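Local coordinates for stage II sporulation E family protein (Thermanaerovibrio acidaminovorans, PDB 3RNR), which is of unknown function but probably acts as a metal-dependent serine/threonine protein phosphatase of the PP2C family, related to the SpoIIE sporulation phosphatases, at residues D48-A53 and T143-S148; I133-F136 and N141-E144. All coordinates share one frame; numbering follows the deposited sequence.

Interaction 1. Residues D48-A53 and T143-S148; sequences DAVLAA and TEISTS
The 2.9 Å backbone bond from A52 N to D48 O belongs to the helical turn that presents V50 and L51 to I145, and it shows how a regular helix offers neighbouring residues to one apolar partner. The setting is the layered sandwich of the PP2C fold: helix 46-63 lies across the antiparallel sheet whose edge strand, 146-153, begins directly after I145. With V50 and I145 as the closest pair, the two backbones remain 8.4 Å apart between CA atoms, and only side chains bridge the interval. I145 sends out two branches. CG1 lies beside the backbone N and anti to the carbonyl carbon (chi1 -53°), which leaves CG2 anti to the N, and CG1 carries CD1 onward in an extended chain. V50 comes tip to tip against this fork, its CG1 lying 4.2 Å from I145 CD1 and equally near I145 CG2. L51 approaches differently, crossing the isoleucine at about a right angle from the more open flank of the helix. The result is a small apolar seam, buried at V50 and open at L51. V50 also rests on M74, V76 and V91 of the sheet, so I145 extends a hydrophobic layer already present under the helix. Beyond I145 the chain is anchored by polar means: S146 and S148 form backbone bonds to S90 and W88, and S146 OG bonds to L109 N. The shortest approach in the seam itself is between methyl groups, L51 CD2 standing 3.8 Å from I145 CD1.

Interaction 2. Residues I133-F136 and N141-E144; sequences ITSF and NLTE
The peptide carbonyl of E144 is the flat group that S135 addresses, and the serine hydroxyl comes to its edge and not over a face: S135 OG lies in the carbonyl plane, on a lone pair of the oxygen. The bond from S135 OG to E144 O is short, 2.7 Å, with a C=O...donor angle of 139°. What brings the hydroxyl there is the serine torsion, chi1 -169°, which swings OG away from its own backbone nitrogen and across to the other segment. Having given its proton to E144 O, the same OG accepts one from a water at 2.8 Å. That water in turn receives the N-H of T143, the water oxygen standing 2.9 Å from T143 N. One hydroxyl is thus gripped from two directions, and a buried polar atom is satisfied both as donor and as acceptor. The direct bond and the water-borne one reach successive residues, a simple illustration of how a lone serine can tie down a length of chain that has no regular secondary structure. Apolar groups close in around it. L142 CD1 comes to 3.3 Å from S135 OG and also lies 4.0 Å from F136 O. E144 CB sits alongside the serine at 3.8 Å from OG, but the rest of that side chain bends off at chi2, leading the carboxylate elsewhere. S135 also touches V91 and H111, as L142 touches V91 and Q54. Such serine-to-backbone pinning, completed by a water, here draws together the two arms of an irregular loop in the connection between helix 113-119 and strand 146-153 of the PP2C fold.

In the fold
Interactions 1 and 2 hold consecutive parts of one chain, sharing T143 and E144, and their centres lie about 10 Å apart. The junction is direct: V50 CG1 of the helix packs against L142 CD2 at 4.1 Å, so the apolar layer of interaction 1 continues into the loop of interaction 2. V91 joins them too, touching V50, S135 and L142. The polar pinning of 133-136 to 141-144 therefore precedes, along the chain, the apolar docking of I145 and the start of strand 146-153. I133 touches M19 and D93, within the DGMGG and GDxR signatures of the family, which places the start of segment 133-136 near the probable catalytic region.

Interaction 1. Residues D48-A53 and T143-S148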
ATOM      1  N   ASP B  48     -10.502  -5.908 -11.328  1.00 26.91           N
ATOM      2  CA  ASP B  48      -9.551  -7.006 -11.400  1.00 29.16           C
ATOM      3  C   ASP B  48      -8.951  -7.312 -10.029  1.00 25.97           C
ATOM      4  O   ASP B  48      -8.697  -8.469  -9.688  1.00 30.63           O
ATOM      5  CB  ASP B  48      -8.421  -6.682 -12.375  1.00 29.44           C
ATOM      6  CG  ASP B  48      -8.885  -6.683 -13.821  1.00 44.14           C
ATOM      7  OD1 ASP B  48      -9.863  -7.384 -14.146  1.00 46.12           O
ATOM      8  OD2 ASP B  48      -8.265  -5.975 -14.627  1.00 44.62           O
ATOM      9  N   ALA B  49      -8.703  -6.265  -9.253  1.00 23.80           N
ATOM     10  CA  ALA B  49      -8.131  -6.452  -7.918  1.00 26.23           C
ATOM     11  C   ALA B  49      -9.127  -7.198  -7.022  1.00 26.97           C
ATOM     12  O   ALA B  49      -8.754  -8.104  -6.277  1.00 29.36           O
ATOM     13  CB  ALA B  49      -7.736  -5.102  -7.309  1.00 22.99           C
ATOM     14  N   VAL B  50     -10.396  -6.819  -7.097  1.00 25.81           N
ATOM     15  CA  VAL B  50     -11.440  -7.535  -6.363  1.00 23.47           C
ATOM     16  C   VAL B  50     -11.534  -9.000  -6.804  1.00 24.38           C
ATOM     17  O   VAL B  50     -11.602  -9.898  -5.978  1.00 26.60           O
ATOM     18  CB  VAL B  50     -12.827  -6.856  -6.529  1.00 30.65           C
ATOM     19  CG1 VAL B  50     -13.955  -7.816  -6.100  1.00 26.10           C
ATOM     20  CG2 VAL B  50     -12.877  -5.577  -5.700  1.00 25.75           C
ATOM     21  N   LEU B  51     -11.503  -9.239  -8.107  1.00 26.24           N
ATOM     22  CA  LEU B  51     -11.602 -10.605  -8.617  1.00 27.24           C
ATOM     23  C   LEU B  51     -10.401 -11.451  -8.191  1.00 36.53           C
ATOM     24  O   LEU B  51     -10.551 -12.630  -7.882  1.00 32.80           O
ATOM     25  CB  LEU B  51     -11.762 -10.607 -10.144  1.00 30.66           C
ATOM     26  CG  LEU B  51     -13.076  -9.979 -10.634  1.00 31.07           C
ATOM     27  CD1 LEU B  51     -13.111  -9.906 -12.170  1.00 34.32           C
ATOM     28  CD2 LEU B  51     -14.293 -10.755 -10.107  1.00 32.29           C
ATOM     29  N   ALA B  52      -9.211 -10.856  -8.164  1.00 32.86           N
ATOM     30  CA  ALA B  52      -8.042 -11.581  -7.659  1.00 32.36           C
ATOM     31  C   ALA B  52      -8.146 -11.875  -6.148  1.00 27.44           C
ATOM     32  O   ALA B  52      -7.823 -12.982  -5.689  1.00 29.45           O
ATOM     33  CB  ALA B  52      -6.736 -10.832  -7.997  1.00 27.99           C
ATOM     34  N   ALA B  53      -8.587 -10.889  -5.378  1.00 23.43           N
ATOM     35  CA  ALA B  53      -8.845 -11.095  -3.950  1.00 25.85           C
ATOM     36  C   ALA B  53      -9.828 -12.245  -3.732  1.00 28.08           C
ATOM     37  O   ALA B  53      -9.618 -13.109  -2.879  1.00 27.77           O
ATOM     38  CB  ALA B  53      -9.377  -9.801  -3.302  1.00 25.57           C
ATOM     39  N   THR B 143     -21.195 -12.965  -7.135  1.00 30.80           N
ATOM     40  CA  THR B 143     -21.927 -12.328  -8.228  1.00 33.79           C
ATOM     41  C   THR B 143     -22.202 -10.841  -8.098  1.00 36.29           C
ATOM     42  O   THR B 143     -22.552 -10.189  -9.076  1.00 43.12           O
ATOM     43  CB  THR B 143     -23.278 -13.006  -8.395  1.00 33.79           C
ATOM     44  OG1 THR B 143     -23.983 -12.925  -7.150  1.00 34.15           O
ATOM     45  CG2 THR B 143     -23.082 -14.474  -8.757  1.00 39.94           C
ATOM     46  N   GLU B 144     -21.980 -10.283  -6.918  1.00 29.69           N
ATOM     47  CA  GLU B 144     -22.408  -8.907  -6.685  1.00 29.16           C
ATOM     48  C   GLU B 144     -21.213  -8.077  -6.280  1.00 28.66           C
ATOM     49  O   GLU B 144     -20.701  -8.231  -5.173  1.00 25.71           O
ATOM     50  CB  GLU B 144     -23.484  -8.835  -5.581  1.00 31.18           C
ATOM     51  CG  GLU B 144     -24.784  -9.585  -5.912  1.00 39.21           C
ATOM     52  CD  GLU B 144     -25.413  -9.128  -7.224  1.00 60.73           C
ATOM     53  OE1 GLU B 144     -25.633  -7.905  -7.399  1.00 60.87           O
ATOM     54  OE2 GLU B 144     -25.683  -9.996  -8.085  1.00 69.09           O
ATOM     55  N   ILE B 145     -20.806  -7.173  -7.165  1.00 25.37           N
ATOM     56  CA  ILE B 145     -19.702  -6.266  -6.908  1.00 25.40           C
ATOM     57  C   ILE B 145     -20.166  -4.873  -7.285  1.00 27.85           C
ATOM     58  O   ILE B 145     -20.704  -4.679  -8.366  1.00 29.75           O
ATOM     59  CB  ILE B 145     -18.479  -6.618  -7.783  1.00 28.94           C
ATOM     60  CG1 ILE B 145     -18.120  -8.098  -7.606  1.00 28.14           C
ATOM     61  CG2 ILE B 145     -17.300  -5.680  -7.439  1.00 24.81           C
ATOM     62  CD1 ILE B 145     -17.144  -8.647  -8.638  1.00 30.65           C
ATOM     63  N   SER B 146     -20.004  -3.906  -6.392  1.00 23.78           N
ATOM     64  CA  SER B 146     -20.371  -2.534  -6.731  1.00 24.56           C
ATOM     65  C   SER B 146     -19.178  -1.958  -7.485  1.00 28.90           C
ATOM     66  O   SER B 146     -18.061  -2.061  -6.989  1.00 25.46           O
ATOM     67  CB  SER B 146     -20.662  -1.750  -5.440  1.00 21.16           C
ATOM     68  OG  SER B 146     -21.180  -0.452  -5.721  1.00 26.85           O
ATOM     69  N   THR B 147     -19.387  -1.391  -8.677  1.00 23.14           N
ATOM     70  CA  THR B 147     -18.271  -0.885  -9.501  1.00 23.11           C
ATOM     71  C   THR B 147     -18.588   0.425 -10.223  1.00 24.08           C
ATOM     72  O   THR B 147     -19.748   0.714 -10.500  1.00 29.67           O
ATOM     73  CB  THR B 147     -17.843  -1.898 -10.614  1.00 37.15           C
ATOM     74  OG1 THR B 147     -18.906  -2.056 -11.561  1.00 36.74           O
ATOM     75  CG2 THR B 147     -17.510  -3.254 -10.040  1.00 36.40           C
ATOM     76  N   SER B 148     -17.544   1.189 -10.548  1.00 27.62           N
ATOM     77  CA  SER B 148     -17.681   2.323 -11.451  1.00 28.69           C
ATOM     78  C   SER B 148     -18.073   1.753 -12.806  1.00 29.91           C
ATOM     79  O   SER B 148     -17.907   0.548 -13.054  1.00 26.76           O
ATOM     80  CB  SER B 148     -16.348   3.066 -11.582  1.00 26.00           C
ATOM     81  OG  SER B 148     -15.281   2.144 -11.750  1.00 25.75           O
TER

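Interaction 2. Residues I133-F136 and N141-E144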
ATOM      1  N   ILE B 133     -24.542  -9.124   5.791  1.00 33.70           N
ATOM      2  CA  ILE B 133     -23.816  -8.997   4.522  1.00 29.79           C
ATOM      3  C   ILE B 133     -24.207 -10.067   3.516  1.00 32.62           C
ATOM      4  O   ILE B 133     -24.243 -11.254   3.840  1.00 32.47           O
ATOM      5  CB  ILE B 133     -22.305  -9.114   4.737  1.00 31.27           C
ATOM      6  CG1 ILE B 133     -21.831  -8.051   5.720  1.00 32.06           C
ATOM      7  CG2 ILE B 133     -21.557  -8.993   3.384  1.00 25.00           C
ATOM      8  CD1 ILE B 133     -22.167  -6.687   5.290  1.00 35.42           C
ATOM      9  N   THR B 134     -24.600  -9.636   2.325  1.00 26.01           N
ATOM     10  CA  THR B 134     -24.948 -10.567   1.252  1.00 29.17           C
ATOM     11  C   THR B 134     -23.876 -10.863   0.202  1.00 34.98           C
ATOM     12  O   THR B 134     -24.050 -11.756  -0.635  1.00 28.77           O
ATOM     13  CB  THR B 134     -26.203 -10.081   0.540  1.00 27.85           C
ATOM     14  OG1 THR B 134     -25.937  -8.789  -0.005  1.00 28.09           O
ATOM     15  CG2 THR B 134     -27.339  -9.955   1.549  1.00 26.00           C
ATOM     16  N   SER B 135     -22.795 -10.087   0.207  1.00 26.88           N
ATOM     17  CA  SER B 135     -21.699 -10.317  -0.729  1.00 30.12           C
ATOM     18  C   SER B 135     -20.388 -10.003  -0.017  1.00 29.33           C
ATOM     19  O   SER B 135     -20.286  -8.973   0.627  1.00 28.35           O
ATOM     20  CB  SER B 135     -21.867  -9.456  -1.985  1.00 26.10           C
ATOM     21  OG  SER B 135     -20.950  -9.872  -2.992  1.00 30.00           O
ATOM     22  N   PHE B 136     -19.406 -10.898  -0.104  1.00 27.33           N
ATOM     23  CA  PHE B 136     -18.124 -10.691   0.575  1.00 28.43           C
ATOM     24  C   PHE B 136     -17.054 -11.471  -0.166  1.00 30.96           C
ATOM     25  O   PHE B 136     -17.369 -12.390  -0.931  1.00 26.33           O
ATOM     26  CB  PHE B 136     -18.182 -11.117   2.063  1.00 25.41           C
ATOM     27  CG  PHE B 136     -18.493 -12.584   2.274  1.00 28.37           C
ATOM     28  CD1 PHE B 136     -17.469 -13.523   2.339  1.00 26.52           C
ATOM     29  CD2 PHE B 136     -19.809 -13.019   2.419  1.00 33.65           C
ATOM     30  CE1 PHE B 136     -17.749 -14.893   2.538  1.00 30.47           C
ATOM     31  CE2 PHE B 136     -20.106 -14.387   2.619  1.00 29.89           C
ATOM     32  CZ  PHE B 136     -19.069 -15.317   2.675  1.00 32.67           C
ATOM     33  N   ASN B 141     -19.835 -18.120  -4.491  1.00 34.63           N
ATOM     34  CA  ASN B 141     -19.883 -17.627  -5.862  1.00 32.55           C
ATOM     35  C   ASN B 141     -20.066 -16.114  -5.820  1.00 31.24           C
ATOM     36  O   ASN B 141     -21.117 -15.655  -5.404  1.00 34.50           O
ATOM     37  CB  ASN B 141     -21.083 -18.283  -6.568  1.00 43.95           C
ATOM     38  CG  ASN B 141     -21.174 -17.930  -8.040  1.00 64.19           C
ATOM     39  OD1 ASN B 141     -20.180 -17.562  -8.669  1.00 73.85           O
ATOM     40  ND2 ASN B 141     -22.377 -18.052  -8.602  1.00 68.20           N
ATOM     41  N   LEU B 142     -19.099 -15.326  -6.288  1.00 32.71           N
ATOM     42  CA  LEU B 142     -19.224 -13.890  -6.072  1.00 32.70           C
ATOM     43  C   LEU B 142     -19.930 -13.329  -7.295  1.00 32.83           C
ATOM     44  O   LEU B 142     -19.383 -13.335  -8.394  1.00 37.23           O
ATOM     45  CB  LEU B 142     -17.821 -13.271  -5.944  1.00 26.98           C
ATOM     46  CG  LEU B 142     -17.734 -11.750  -5.900  1.00 28.26           C
ATOM     47  CD1 LEU B 142     -18.425 -11.252  -4.631  1.00 25.05           C
ATOM     48  CD2 LEU B 142     -16.265 -11.231  -5.975  1.00 27.62           C
ATOM     49  N   THR B 143     -21.195 -12.965  -7.135  1.00 30.80           N
ATOM     50  CA  THR B 143     -21.927 -12.328  -8.228  1.00 33.79           C
ATOM     51  C   THR B 143     -22.202 -10.841  -8.098  1.00 36.29           C
ATOM     52  O   THR B 143     -22.552 -10.189  -9.076  1.00 43.12           O
ATOM     53  CB  THR B 143     -23.278 -13.006  -8.395  1.00 33.79           C
ATOM     54  OG1 THR B 143     -23.983 -12.925  -7.150  1.00 34.15           O
ATOM     55  CG2 THR B 143     -23.082 -14.474  -8.757  1.00 39.94           C
ATOM     56  N   GLU B 144     -21.980 -10.283  -6.918  1.00 29.69           N
ATOM     57  CA  GLU B 144     -22.408  -8.907  -6.685  1.00 29.16           C
ATOM     58  C   GLU B 144     -21.213  -8.077  -6.280  1.00 28.66           C
ATOM     59  O   GLU B 144     -20.701  -8.231  -5.173  1.00 25.71           O
ATOM     60  CB  GLU B 144     -23.484  -8.835  -5.581  1.00 31.18           C
ATOM     61  CG  GLU B 144     -24.784  -9.585  -5.912  1.00 39.21           C
ATOM     62  CD  GLU B 144     -25.413  -9.128  -7.224  1.00 60.73           C
ATOM     63  OE1 GLU B 144     -25.633  -7.905  -7.399  1.00 60.87           O
ATOM     64  OE2 GLU B 144     -25.683  -9.996  -8.085  1.00 69.09           O
TER
HETATM   65  O   HOH W   1     -21.961 -12.035  -4.458  1.00 28.52           O